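Local coordinates for pectinesterase A (Erwinia chrysanthemi, PDB 2NTP), which removes methyl esters from the galacturonosyl units of pectin, releasing methanol, probably as the first step in the maceration and soft rot of plant tissue, at residues A[61-72]-A[102-110]. Sequence-based numbering, arbitrary orientation.
Sequences SRNGAVIAAATA and SLTIRNDFD
Strands 65-69 and 103-107 run parallel, pairing Val-66 with Thr-104, Ile-67 with Ile-105, Ala-68 with Arg-106 and Ala-69 with Asn-107. Ala-65 O and Ile-67 O accept from Thr-104 N and Arg-106 N, while Thr-104 O receives Ile-67 N at 2.8 Å. One bond is weak, Ala-69 N to Arg-106 O at 3.4 Å; Asp-108 N still reaches Ala-69 O, but from above the carbonyl plane.

Side-chain hydrogen bonds extend the pairing at both ends. With OG1 beside its own backbone N (chi1 -59°), Thr-104 bonds Arg-62 O at 2.7 Å, tying in the turn before strand 65-69. At the other end the amide of Asn-107 takes the place of a backbone group. Its OD1 accepts Thr-71 N at 3.1 Å and also Phe-109 N, the latter closing an Asx turn, while ND2 donates to Thr-71 O at 2.8 Å, on a lone pair in the carbonyl plane. A further bond from ND2 to Val-131 O helps fix the amide's rotation.

On the face bearing Val-66 and Ala-68, Arg-106 grips Asp-108 side-on, NE to OD1 and NH2 to OD2. Val-66 CG1 lies over one guanidinium face, off-centre and 3.6 Å from Arg-106 NH1, and the methyl of Ala-68 sits against both partners of the salt bridge. On the reverse face Ile-67 and Ile-105 point inward, both packing on Ile-91.

Beyond the strands, Ala-72 CB makes a CH-pi contact 3.6 Å above the centre of the Phe-109 ring. The Phe-109 side chain lies about 7 Å from that of Gln-153, the transition-state stabiliser. Neighbouring parallel strands stacked in register, with inward aliphatic residues, are the hallmark of the pectinesterase right-handed parallel beta-helix, whose successive coils these strands join; the segments beyond their C-terminal ends lead toward the substrate-binding site.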
# COMPACT_ATOMS: atom_id res chain seq x y z
N SER A 61 0.44 19.05 -8.39
CA SER A 61 0.29 18.05 -9.45
C SER A 61 0.83 16.73 -8.91
O SER A 61 1.77 16.72 -8.12
CB SER A 61 1.07 18.45 -10.70
OG SER A 61 2.47 18.42 -10.47
N ARG A 62 0.23 15.62 -9.34
CA ARG A 62 0.75 14.30 -8.99
C ARG A 62 2.18 14.12 -9.51
O ARG A 62 3.04 13.61 -8.79
CB ARG A 62 -0.15 13.19 -9.55
CG ARG A 62 0.15 11.82 -8.94
CD ARG A 62 -0.84 10.79 -9.42
NE ARG A 62 -0.42 10.14 -10.65
CZ ARG A 62 -1.17 9.26 -11.32
NH1 ARG A 62 -2.38 8.96 -10.88
NH2 ARG A 62 -0.70 8.70 -12.43
N ASN A 63 2.42 14.54 -10.75
CA ASN A 63 3.75 14.41 -11.36
C ASN A 63 4.85 15.18 -10.62
O ASN A 63 5.98 14.71 -10.53
CB ASN A 63 3.71 14.85 -12.83
CG ASN A 63 3.17 13.77 -13.77
OD1 ASN A 63 3.04 14.00 -14.98
ND2 ASN A 63 2.85 12.59 -13.24
N GLY A 64 4.50 16.35 -10.06
CA GLY A 64 5.49 17.30 -9.55
C GLY A 64 5.58 17.53 -8.05
O GLY A 64 6.59 18.07 -7.56
N ALA A 65 4.53 17.16 -7.31
CA ALA A 65 4.52 17.33 -5.86
C ALA A 65 4.81 15.98 -5.21
O ALA A 65 3.95 15.10 -5.20
CB ALA A 65 3.19 17.90 -5.39
N VAL A 66 6.02 15.84 -4.68
CA VAL A 66 6.52 14.54 -4.20
C VAL A 66 6.97 14.62 -2.75
O VAL A 66 7.70 15.54 -2.35
CB VAL A 66 7.72 14.03 -5.07
CG1 VAL A 66 8.17 12.64 -4.62
CG2 VAL A 66 7.36 13.99 -6.55
N ILE A 67 6.52 13.65 -1.95
CA ILE A 67 6.99 13.46 -0.58
C ILE A 67 7.76 12.15 -0.56
O ILE A 67 7.22 11.10 -0.89
CB ILE A 67 5.81 13.40 0.42
CG1 ILE A 67 4.83 14.56 0.17
CG2 ILE A 67 6.32 13.37 1.87
CD1 ILE A 67 3.50 14.46 0.93
N ALA A 68 9.04 12.22 -0.20
CA ALA A 68 9.93 11.07 -0.36
C ALA A 68 10.96 10.95 0.75
O ALA A 68 11.51 11.95 1.22
CB ALA A 68 10.63 11.14 -1.71
N ALA A 69 11.22 9.72 1.17
CA ALA A 69 12.32 9.40 2.07
C ALA A 69 12.75 7.96 1.85
O ALA A 69 11.94 7.12 1.42
CB ALA A 69 11.92 9.63 3.52
N ALA A 70 14.02 7.67 2.13
CA ALA A 70 14.56 6.32 1.97
C ALA A 70 14.76 5.64 3.32
O ALA A 70 15.63 6.03 4.10
CB ALA A 70 15.87 6.36 1.18
N THR A 71 13.94 4.63 3.60
CA THR A 71 14.03 3.89 4.86
C THR A 71 13.57 2.45 4.65
O THR A 71 12.43 2.21 4.26
CB THR A 71 13.14 4.53 5.98
OG1 THR A 71 13.17 5.96 5.88
CG2 THR A 71 13.60 4.08 7.37
N ALA A 72 14.46 1.49 4.91
CA ALA A 72 14.05 0.08 4.92
C ALA A 72 13.81 -0.39 6.35
O ALA A 72 14.26 0.25 7.30
CB ALA A 72 15.11 -0.80 4.25
N SER A 102 -3.51 14.59 -5.52
CA SER A 102 -2.60 15.10 -6.55
C SER A 102 -1.16 15.23 -6.04
O SER A 102 -0.55 16.30 -6.11
CB SER A 102 -3.12 16.42 -7.13
OG SER A 102 -4.38 16.22 -7.74
N LEU A 103 -0.64 14.13 -5.52
CA LEU A 103 0.74 14.08 -5.06
C LEU A 103 1.30 12.67 -5.10
O LEU A 103 0.55 11.70 -5.18
CB LEU A 103 0.88 14.70 -3.66
CG LEU A 103 0.03 14.16 -2.52
CD1 LEU A 103 0.67 12.93 -1.91
CD2 LEU A 103 -0.18 15.24 -1.45
N THR A 104 2.62 12.59 -5.07
CA THR A 104 3.33 11.32 -5.05
C THR A 104 3.98 11.12 -3.69
O THR A 104 4.53 12.06 -3.11
CB THR A 104 4.41 11.27 -6.15
OG1 THR A 104 3.80 11.45 -7.44
CG2 THR A 104 5.17 9.94 -6.12
N ILE A 105 3.88 9.89 -3.17
CA ILE A 105 4.52 9.49 -1.92
C ILE A 105 5.45 8.32 -2.25
O ILE A 105 5.02 7.31 -2.80
CB ILE A 105 3.48 9.04 -0.86
CG1 ILE A 105 2.45 10.15 -0.60
CG2 ILE A 105 4.19 8.64 0.43
CD1 ILE A 105 1.17 9.68 0.10
N ARG A 106 6.73 8.48 -1.92
CA ARG A 106 7.75 7.48 -2.25
C ARG A 106 8.50 6.98 -1.03
O ARG A 106 8.79 7.75 -0.10
CB ARG A 106 8.79 8.05 -3.23
CG ARG A 106 8.25 8.80 -4.43
CD ARG A 106 9.34 8.95 -5.50
NE ARG A 106 10.57 9.54 -4.97
CZ ARG A 106 11.22 10.58 -5.49
NH1 ARG A 106 10.79 11.18 -6.60
NH2 ARG A 106 12.32 11.03 -4.91
N ASN A 107 8.83 5.69 -1.03
CA ASN A 107 9.97 5.22 -0.26
C ASN A 107 11.12 5.02 -1.24
O ASN A 107 11.01 4.24 -2.20
CB ASN A 107 9.68 3.96 0.56
CG ASN A 107 10.75 3.70 1.62
OD1 ASN A 107 11.95 3.76 1.34
ND2 ASN A 107 10.31 3.41 2.84
N ASP A 108 12.20 5.75 -1.02
CA ASP A 108 13.31 5.79 -1.97
C ASP A 108 14.40 4.76 -1.66
O ASP A 108 15.48 4.81 -2.25
CB ASP A 108 13.90 7.20 -2.06
CG ASP A 108 13.05 8.14 -2.89
OD1 ASP A 108 12.15 7.68 -3.62
OD2 ASP A 108 13.30 9.36 -2.82
N PHE A 109 14.12 3.84 -0.74
CA PHE A 109 15.04 2.73 -0.50
C PHE A 109 15.34 2.06 -1.84
O PHE A 109 14.42 1.60 -2.54
CB PHE A 109 14.50 1.72 0.51
CG PHE A 109 15.36 0.49 0.66
CD1 PHE A 109 16.65 0.59 1.18
CD2 PHE A 109 14.88 -0.76 0.28
CE1 PHE A 109 17.44 -0.55 1.32
CE2 PHE A 109 15.67 -1.90 0.41
CZ PHE A 109 16.95 -1.79 0.94
N ASP A 110 16.62 2.02 -2.19
CA ASP A 110 17.03 1.49 -3.47
C ASP A 110 17.14 -0.02 -3.38
O ASP A 110 18.24 -0.57 -3.26
CB ASP A 110 18.35 2.13 -3.91
CG ASP A 110 18.64 1.95 -5.39
OD1 ASP A 110 18.13 0.99 -6.01
OD2 ASP A 110 19.42 2.77 -5.93